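Local atomic coordinates of epimerase (Methylomonas sp. DH-1, PDB entry 7CJ7), a protein that catalyses the manganese-dependent epimerisation of ketoses at the C3 position, with its highest activity toward L-ribulose, and works as a homodimer. Residues G121-S124 with R125-A129; S131-A134 with M135-L138; S229-A232 with A233-Q236; A84-A87 with K88-L92. All coordinates share one frame; numbering follows the deposited sequence.

Contact 1: G121-S124 with R125-A129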
loop_
_atom_site.group_PDB
_atom_site.type_symbol
_atom_site.label_atom_id
_atom_site.label_comp_id
_atom_site.label_asym_id
_atom_site.label_seq_id
_atom_site.Cartn_x
_atom_site.Cartn_y
_atom_site.Cartn_z
ATOM N N GLY A 121 10.647 -4.885 -9.455
ATOM C CA GLY A 121 11.026 -6.282 -9.179
ATOM C C GLY A 121 11.706 -6.412 -7.828
ATOM O O GLY A 121 12.009 -5.413 -7.171
ATOM N N PRO A 122 11.932 -7.657 -7.366
ATOM C CA PRO A 122 12.535 -7.886 -6.057
ATOM C C PRO A 122 14.018 -7.493 -6.012
ATOM O O PRO A 122 14.646 -7.389 -7.059
ATOM C CB PRO A 122 12.363 -9.393 -5.828
ATOM C CG PRO A 122 12.240 -9.978 -7.226
ATOM C CD PRO A 122 11.582 -8.900 -8.067
ATOM N N ALA A 123 14.523 -7.273 -4.797
ATOM C CA ALA A 123 15.927 -6.912 -4.502
ATOM C C ALA A 123 16.798 -8.160 -4.644
ATOM O O ALA A 123 16.408 -9.226 -4.148
ATOM C CB ALA A 123 16.037 -6.329 -3.113
ATOM N N SER A 124 17.938 -8.023 -5.308
ATOM C CA SER A 124 18.982 -9.072 -5.399
ATOM C C SER A 124 19.767 -9.103 -4.085
ATOM O O SER A 124 19.643 -8.136 -3.285
ATOM C CB SER A 124 19.889 -8.802 -6.551
ATOM O OG SER A 124 20.642 -7.626 -6.296
ATOM N N ARG A 125 20.572 -10.146 -3.881
ATOM C CA ARG A 125 21.507 -10.206 -2.726
ATOM C C ARG A 125 22.455 -9.004 -2.821
ATOM O O ARG A 125 22.833 -8.463 -1.771
ATOM C CB ARG A 125 22.246 -11.546 -2.690
ATOM C CG ARG A 125 21.313 -12.745 -2.786
ATOM C CD ARG A 125 22.000 -14.068 -2.522
ATOM N NE ARG A 125 22.397 -14.150 -1.125
ATOM C CZ ARG A 125 23.042 -15.165 -0.562
ATOM N NH1 ARG A 125 23.340 -15.091 0.722
ATOM N NH2 ARG A 125 23.385 -16.235 -1.264
ATOM N N GLU A 126 22.815 -8.583 -4.036
ATOM C CA GLU A 126 23.774 -7.464 -4.231
ATOM C C GLU A 126 23.113 -6.149 -3.808
ATOM O O GLU A 126 23.800 -5.332 -3.149
ATOM C CB GLU A 126 24.264 -7.363 -5.672
ATOM C CG GLU A 126 25.221 -8.458 -6.059
ATOM C CD GLU A 126 24.589 -9.620 -6.802
ATOM O OE1 GLU A 126 23.332 -9.688 -6.888
ATOM O OE2 GLU A 126 25.361 -10.459 -7.299
ATOM N N ASN A 127 21.840 -5.958 -4.159
ATOM C CA ASN A 127 21.056 -4.759 -3.754
ATOM C C ASN A 127 21.104 -4.663 -2.228
ATOM O O ASN A 127 21.432 -3.581 -1.705
ATOM C CB ASN A 127 19.607 -4.798 -4.244
ATOM C CG ASN A 127 19.442 -4.658 -5.743
ATOM O OD1 ASN A 127 18.610 -5.341 -6.329
ATOM N ND2 ASN A 127 20.211 -3.786 -6.376
ATOM N N ARG A 128 20.804 -5.761 -1.528
ATOM C CA ARG A 128 20.744 -5.757 -0.044
ATOM C C ARG A 128 22.144 -5.500 0.526
ATOM O O ARG A 128 22.266 -4.673 1.441
ATOM C CB ARG A 128 20.137 -7.055 0.495
ATOM C CG ARG A 128 19.917 -7.024 2.002
ATOM C CD ARG A 128 19.857 -8.419 2.581
ATOM N NE ARG A 128 19.799 -8.456 4.030
ATOM C CZ ARG A 128 18.683 -8.315 4.725
ATOM N NH1 ARG A 128 18.714 -8.391 6.040
ATOM N NH2 ARG A 128 17.539 -8.094 4.104
ATOM N N ALA A 129 23.170 -6.178 0.011
ATOM C CA ALA A 129 24.580 -6.002 0.444
ATOM C C ALA A 129 25.010 -4.534 0.273
ATOM O O ALA A 129 25.643 -3.977 1.183
ATOM C CB ALA A 129 25.464 -6.916 -0.360
#
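Ser124 and Asn127 meet where a backbone still extended at Ser124 turns into the helix that starts at Arg125. Each residue grips the other's main chain. Asn127 N donates to Ser124 OG at 3.0 Å, and Ser124 N answers with a bond to Asn127 OD1 at 2.9 Å, its N-H pointing almost straight at the acceptor (168°) while the nitrogen stands somewhat tilted from the plane of the amide. The serine hydroxyl sits between its own backbone N and carbonyl carbon (chi1 67°), which points OG at the Asn127 N-H of the first turn. OG also lies 3.1 Å from Asn127 OD1 and 3.4 Å from Glu126 OE1; both contacts are weak, and which of the two oxygens takes its single proton is left open. Behind this pair the methyl of Ala123 rests against the Asn127 side chain, CB to CB 4.0 Å, and the first helical bond runs from Arg128 N to Ser124 O at 3.2 Å. The other end of the asparagine amide, ND2, bonds Thr79 O, so both ends of the group are held and its rotation is fixed. Pro122, just upstream, packs on Asn259 of the second subunit. The reciprocal pairing of Ser124 and Asn127 is a capping box, with Ser124 as N-cap, and it starts helix 125-143 of the TIM barrel.

Contact 2: S131-A134 with M135-L138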
loop_
_atom_site.group_PDB
_atom_site.type_symbol
_atom_site.label_atom_id
_atom_site.label_comp_id
_atom_site.label_asym_id
_atom_site.label_seq_id
_atom_site.Cartn_x
_atom_site.Cartn_y
_atom_site.Cartn_z
ATOM N N SER A 131 23.114 -1.849 0.188
ATOM C CA SER A 131 22.341 -1.054 1.180
ATOM C C SER A 131 23.010 -1.146 2.559
ATOM O O SER A 131 23.261 -0.115 3.193
ATOM C CB SER A 131 20.931 -1.538 1.239
ATOM O OG SER A 131 20.144 -0.633 1.988
ATOM N N VAL A 132 23.325 -2.358 3.004
ATOM C CA VAL A 132 24.007 -2.588 4.313
ATOM C C VAL A 132 25.306 -1.771 4.349
ATOM O O VAL A 132 25.554 -1.060 5.357
ATOM C CB VAL A 132 24.280 -4.084 4.545
ATOM C CG1 VAL A 132 25.181 -4.308 5.749
ATOM C CG2 VAL A 132 22.980 -4.849 4.721
ATOM N N ALA A 133 26.132 -1.883 3.312
ATOM C CA ALA A 133 27.452 -1.217 3.271
ATOM C C ALA A 133 27.241 0.299 3.328
ATOM O O ALA A 133 27.975 0.977 4.068
ATOM C CB ALA A 133 28.212 -1.630 2.036
ATOM N N ALA A 134 26.273 0.809 2.563
ATOM C CA ALA A 134 25.960 2.256 2.511
ATOM C C ALA A 134 25.563 2.729 3.907
ATOM O O ALA A 134 25.945 3.852 4.296
ATOM C CB ALA A 134 24.867 2.533 1.511
ATOM N N MET A 135 24.799 1.920 4.647
ATOM C CA MET A 135 24.311 2.357 5.977
ATOM C C MET A 135 25.464 2.295 6.985
ATOM O O MET A 135 25.469 3.108 7.931
ATOM C CB MET A 135 23.109 1.535 6.443
ATOM C CG MET A 135 21.866 1.788 5.599
ATOM S SD MET A 135 21.346 3.529 5.521
ATOM C CE MET A 135 22.286 4.121 4.113
ATOM N N GLN A 136 26.433 1.403 6.786
ATOM C CA GLN A 136 27.663 1.414 7.607
ATOM C C GLN A 136 28.424 2.717 7.366
ATOM O O GLN A 136 28.841 3.336 8.355
ATOM C CB GLN A 136 28.528 0.198 7.311
ATOM C CG GLN A 136 27.869 -1.091 7.763
ATOM C CD GLN A 136 28.639 -2.308 7.323
ATOM O OE1 GLN A 136 29.308 -2.300 6.292
ATOM N NE2 GLN A 136 28.533 -3.371 8.101
ATOM N N ARG A 137 28.633 3.098 6.108
ATOM C CA ARG A 137 29.409 4.322 5.780
ATOM C C ARG A 137 28.673 5.546 6.351
ATOM O O ARG A 137 29.338 6.429 6.936
ATOM C CB ARG A 137 29.649 4.429 4.270
ATOM C CG ARG A 137 30.488 3.300 3.691
ATOM C CD ARG A 137 30.949 3.598 2.275
ATOM N NE ARG A 137 29.846 3.748 1.334
ATOM C CZ ARG A 137 29.246 2.746 0.705
ATOM N NH1 ARG A 137 29.619 1.503 0.925
ATOM N NH2 ARG A 137 28.257 2.983 -0.139
ATOM N N LEU A 138 27.349 5.603 6.197
ATOM C CA LEU A 138 26.542 6.745 6.690
ATOM C C LEU A 138 26.592 6.772 8.220
ATOM O O LEU A 138 26.814 7.842 8.777
ATOM C CB LEU A 138 25.101 6.626 6.206
ATOM C CG LEU A 138 24.147 7.659 6.804
ATOM C CD1 LEU A 138 24.619 9.075 6.502
ATOM C CD2 LEU A 138 22.733 7.439 6.300
#
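Arg137 folds back over Ala133 and Ala134 because CG stands beside the backbone N, anti to the carbonyl carbon (chi1 -63°), and the chain then bends at chi3 (-62°). This lays the guanidinium over the preceding turn: Ala134 CA lies 3.6 Å above its plane, displaced toward the rim, and Ala133 O is over the same group. The two terminal nitrogens divide the methyls between them, NH1 reaching Ala133 CB at 3.6 Å and NH2 reaching Ala134 CB at 3.8 Å. Met135 bends at chi2 and chi3, and its CE returns to the Ala134 carbonyl, 3.6 Å from Ala134 C. Gln136 runs extended beyond CG, passing CG within 3.3 Å of Val132 O before its amide NE2 bonds Val175 O at the end of helix 165-175. Beneath these side chains the backbone is regular, as in the bond of 2.9 Å from Leu138 N to Ala134 O. Helix 125-143 belongs to a beta-alpha-beta unit of the TIM barrel, and Met135 and Leu138 turn to Leu151 and Ile149 of strand 148-152. Ser131, Gln136 and Arg137 instead each place their polar end on a partner elsewhere in the fold, Ser131 OG on Tyr113 O. The guanidinium lies against Ala133 and Ala134 while NH2 forms a salt bridge with Asp90, so its charge is met from helix 83-102.

Contact 3: S229-A232 with A233-Q236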
loop_
_atom_site.group_PDB
_atom_site.type_symbol
_atom_site.label_atom_id
_atom_site.label_comp_id
_atom_site.label_asym_id
_atom_site.label_seq_id
_atom_site.Cartn_x
_atom_site.Cartn_y
_atom_site.Cartn_z
ATOM N N SER A 229 -3.138 -1.193 20.467
ATOM C CA SER A 229 -2.124 -2.272 20.435
ATOM C C SER A 229 -0.729 -1.659 20.295
ATOM O O SER A 229 0.195 -2.066 21.022
ATOM C CB SER A 229 -2.418 -3.251 19.332
ATOM O OG SER A 229 -1.463 -4.287 19.337
ATOM N N PHE A 230 -0.581 -0.688 19.403
ATOM C CA PHE A 230 0.731 -0.072 19.117
ATOM C C PHE A 230 1.250 0.661 20.361
ATOM O O PHE A 230 2.411 0.447 20.735
ATOM C CB PHE A 230 0.642 0.881 17.931
ATOM C CG PHE A 230 1.980 1.472 17.591
ATOM C CD1 PHE A 230 2.998 0.663 17.118
ATOM C CD2 PHE A 230 2.241 2.814 17.808
ATOM C CE1 PHE A 230 4.237 1.196 16.805
ATOM C CE2 PHE A 230 3.482 3.348 17.495
ATOM C CZ PHE A 230 4.481 2.536 17.009
ATOM N N PHE A 231 0.443 1.529 20.976
ATOM C CA PHE A 231 0.908 2.329 22.139
ATOM C C PHE A 231 1.150 1.414 23.350
ATOM O O PHE A 231 2.070 1.682 24.143
ATOM C CB PHE A 231 -0.036 3.497 22.416
ATOM C CG PHE A 231 0.084 4.610 21.409
ATOM C CD1 PHE A 231 1.281 5.284 21.237
ATOM C CD2 PHE A 231 -0.999 4.977 20.624
ATOM C CE1 PHE A 231 1.396 6.313 20.313
ATOM C CE2 PHE A 231 -0.887 6.015 19.712
ATOM C CZ PHE A 231 0.307 6.679 19.558
ATOM N N ALA A 232 0.383 0.339 23.485
ATOM C CA ALA A 232 0.608 -0.669 24.545
ATOM C C ALA A 232 2.009 -1.274 24.383
ATOM O O ALA A 232 2.735 -1.408 25.387
ATOM C CB ALA A 232 -0.477 -1.711 24.509
ATOM N N ALA A 233 2.396 -1.616 23.156
ATOM C CA ALA A 233 3.712 -2.236 22.868
ATOM C C ALA A 233 4.828 -1.231 23.177
ATOM O O ALA A 233 5.840 -1.634 23.759
ATOM C CB ALA A 233 3.770 -2.700 21.439
ATOM N N LEU A 234 4.668 0.036 22.785
ATOM C CA LEU A 234 5.661 1.093 23.106
ATOM C C LEU A 234 5.841 1.165 24.625
ATOM O O LEU A 234 6.973 1.320 25.084
ATOM C CB LEU A 234 5.198 2.447 22.557
ATOM C CG LEU A 234 5.327 2.669 21.050
ATOM C CD1 LEU A 234 5.085 4.133 20.732
ATOM C CD2 LEU A 234 6.682 2.238 20.515
ATOM N N LYS A 235 4.753 1.076 25.385
ATOM C CA LYS A 235 4.821 1.143 26.863
ATOM C C LYS A 235 5.582 -0.074 27.392
ATOM O O LYS A 235 6.345 0.088 28.353
ATOM C CB LYS A 235 3.420 1.227 27.463
ATOM C CG LYS A 235 3.392 1.456 28.966
ATOM C CD LYS A 235 1.993 1.662 29.489
ATOM C CE LYS A 235 1.967 2.449 30.775
ATOM N NZ LYS A 235 2.776 1.774 31.809
ATOM N N GLN A 236 5.377 -1.244 26.780
ATOM C CA GLN A 236 5.976 -2.528 27.215
ATOM C C GLN A 236 7.497 -2.477 27.042
ATOM O O GLN A 236 8.187 -3.147 27.822
ATOM C CB GLN A 236 5.339 -3.688 26.449
ATOM C CG GLN A 236 5.866 -5.058 26.861
ATOM C CD GLN A 236 5.766 -5.338 28.342
ATOM O OE1 GLN A 236 4.873 -4.851 29.041
ATOM N NE2 GLN A 236 6.687 -6.154 28.830
#
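Phe230 offers one ring face to Leu234, whose CG lies 4.0 Å above the ring plane, displaced toward the rim. The two side chains belong to successive turns of helix 227-236, which follows strand 207-212 in a beta-alpha-beta unit of the TIM barrel. Their closest approach is between Phe230 CE2 and Leu234 CD1, at 3.7 Å. With CG anti to its backbone N (chi1 -178°), Phe230 starts away from the later turn, yet the far end of the ring comes back to meet the leucine. Leu234 has its CG anti to the carbonyl carbon instead (chi1 -75°), which lets CD1 touch both aromatic rings. Phe231 runs beside the leucine in the same direction, and over one face of its ring stands Phe230 CD2, 4.3 Å above the plane. This apolar cluster is the inward side of the helix: Phe230 packs on Val210 and Ile212 of strand 207-212, Leu234 on Leu207, and Val200 of helix 198-203 touches Phe230, Ala233 and Leu234. The Phe230 side chain is about 8 Å from those of the manganese ligands Asp185 and His211 and about 11 Å from the ion, a neighbour of the site and not a ligand. Backbone bonds fix the spacing of the turns. Leu234 N donates to Phe230 O at 3.1 Å, with the donor in the carbonyl plane and an N-H...O angle of 163°.

Contact 4: A84-A87 with K88-L92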
loop_
_atom_site.group_PDB
_atom_site.type_symbol
_atom_site.label_atom_id
_atom_site.label_comp_id
_atom_site.label_asym_id
_atom_site.label_seq_id
_atom_site.Cartn_x
_atom_site.Cartn_y
_atom_site.Cartn_z
ATOM N N ALA A 84 28.331 4.494 -9.538
ATOM C CA ALA A 84 28.197 5.961 -9.700
ATOM C C ALA A 84 26.915 6.431 -8.998
ATOM O O ALA A 84 26.913 7.512 -8.376
ATOM C CB ALA A 84 28.212 6.339 -11.159
ATOM N N ILE A 85 25.859 5.628 -9.068
ATOM C CA ILE A 85 24.555 5.949 -8.427
ATOM C C ILE A 85 24.735 5.810 -6.908
ATOM O O ILE A 85 24.309 6.713 -6.166
ATOM C CB ILE A 85 23.441 5.056 -9.000
ATOM C CG1 ILE A 85 23.149 5.420 -10.463
ATOM C CG2 ILE A 85 22.200 5.115 -8.127
ATOM C CD1 ILE A 85 22.056 4.596 -11.110
ATOM N N VAL A 86 25.412 4.761 -6.446
ATOM C CA VAL A 86 25.682 4.595 -4.988
ATOM C C VAL A 86 26.459 5.823 -4.483
ATOM O O VAL A 86 26.094 6.368 -3.418
ATOM C CB VAL A 86 26.410 3.278 -4.676
ATOM C CG1 VAL A 86 26.798 3.201 -3.209
ATOM C CG2 VAL A 86 25.574 2.068 -5.074
ATOM N N ALA A 87 27.477 6.267 -5.218
ATOM C CA ALA A 87 28.321 7.428 -4.844
ATOM C C ALA A 87 27.446 8.684 -4.711
ATOM O O ALA A 87 27.659 9.440 -3.746
ATOM C CB ALA A 87 29.426 7.627 -5.850
ATOM N N LYS A 88 26.500 8.902 -5.633
ATOM C CA LYS A 88 25.560 10.057 -5.568
ATOM C C LYS A 88 24.694 9.944 -4.308
ATOM O O LYS A 88 24.456 10.972 -3.649
ATOM C CB LYS A 88 24.677 10.143 -6.815
ATOM C CG LYS A 88 25.364 10.674 -8.062
ATOM C CD LYS A 88 25.795 12.113 -7.930
ATOM C CE LYS A 88 26.036 12.775 -9.267
ATOM N NZ LYS A 88 26.764 14.054 -9.100
ATOM N N GLY A 89 24.254 8.736 -3.960
ATOM C CA GLY A 89 23.464 8.501 -2.740
ATOM C C GLY A 89 24.280 8.803 -1.498
ATOM O O GLY A 89 23.767 9.498 -0.595
ATOM N N ASP A 90 25.519 8.311 -1.446
ATOM C CA ASP A 90 26.443 8.560 -0.307
ATOM C C ASP A 90 26.576 10.078 -0.130
ATOM O O ASP A 90 26.518 10.553 1.022
ATOM C CB ASP A 90 27.825 7.930 -0.527
ATOM C CG ASP A 90 27.900 6.415 -0.377
ATOM O OD1 ASP A 90 26.885 5.795 0.025
ATOM O OD2 ASP A 90 28.985 5.853 -0.684
ATOM N N GLU A 91 26.734 10.807 -1.241
ATOM C CA GLU A 91 26.947 12.279 -1.259
ATOM C C GLU A 91 25.687 12.981 -0.738
ATOM O O GLU A 91 25.819 13.858 0.127
ATOM C CB GLU A 91 27.338 12.723 -2.664
ATOM C CG GLU A 91 27.460 14.223 -2.826
ATOM C CD GLU A 91 27.657 14.645 -4.277
ATOM O OE1 GLU A 91 26.717 14.473 -5.099
ATOM O OE2 GLU A 91 28.756 15.121 -4.590
ATOM N N LEU A 92 24.502 12.585 -1.203
ATOM C CA LEU A 92 23.225 13.160 -0.699
ATOM C C LEU A 92 23.119 12.903 0.812
ATOM O O LEU A 92 22.750 13.822 1.557
ATOM C CB LEU A 92 22.040 12.568 -1.463
ATOM C CG LEU A 92 20.712 13.299 -1.254
ATOM C CD1 LEU A 92 19.783 13.097 -2.441
ATOM C CD2 LEU A 92 20.040 12.849 0.026
#
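Ala84 begins the contact by accepting a bond from Lys88 N through its carbonyl oxygen, at 3.1 Å. The same oxygen has Lys88 CG beside it at 3.5 Å: the lysine chain leaves with CG next to its own backbone N (chi1 -76°), lies along the preceding turn, and then bends at chi2 so that its end leads away. Ile85 takes part through its backbone, Ile85 O accepting from Gly89 N at 3.0 Å, while its side chain turns off to touch Ser80. Gly89, which is buried, brings only main chain to the contact. At Val86 the contact becomes one of side chains as well. Asp90 N bonds Val86 O at 2.8 Å, with the N-H well aligned (164°), and the carboxylate folds back beside the same carbonyl, Asp90 CG lying 3.5 Å from Val86 O. Valine and aspartate run side by side in one direction, bringing Val86 CG1 to 4.1 Å from Asp90 OD1. Ala87 closes the series with its carbonyl, which accepts from Glu91 N at 3.0 Å and has Glu91 CB against it at 3.5 Å. Helix 83-102 links strands 65-72 and 107-112 of the barrel, and Leu92 carries it onto Leu70 and Leu72 of the first. The Asp90 carboxylate thus lies near a backbone oxygen that cannot donate to it, a neighbour that alone would tend to disfavour its negative charge; with Arg137 as its partner outside the contact, the ionised form is probably the favoured one.

How the contacts relate
From the N terminus the order is contact 4, contact 1, contact 2, contact 3. Each closes within one continuous piece of chain, so they stand in series and none nests in or crosses another. Contacts 1 and 2 follow each other on helix 125-143, one at its start and one in its body, with centres 14 Å apart. Contact 4, on helix 83-102, meets contact 2 across the helix interface through the salt bridge that joins them, and Val86 CG1 packs 3.4 Å from Arg137 NH2 beside it. Contact 3 is remote on helix 227-236, on the opposite side of the chain's centre from contact 4. Together they sample three outer helices of the eight-stranded barrel.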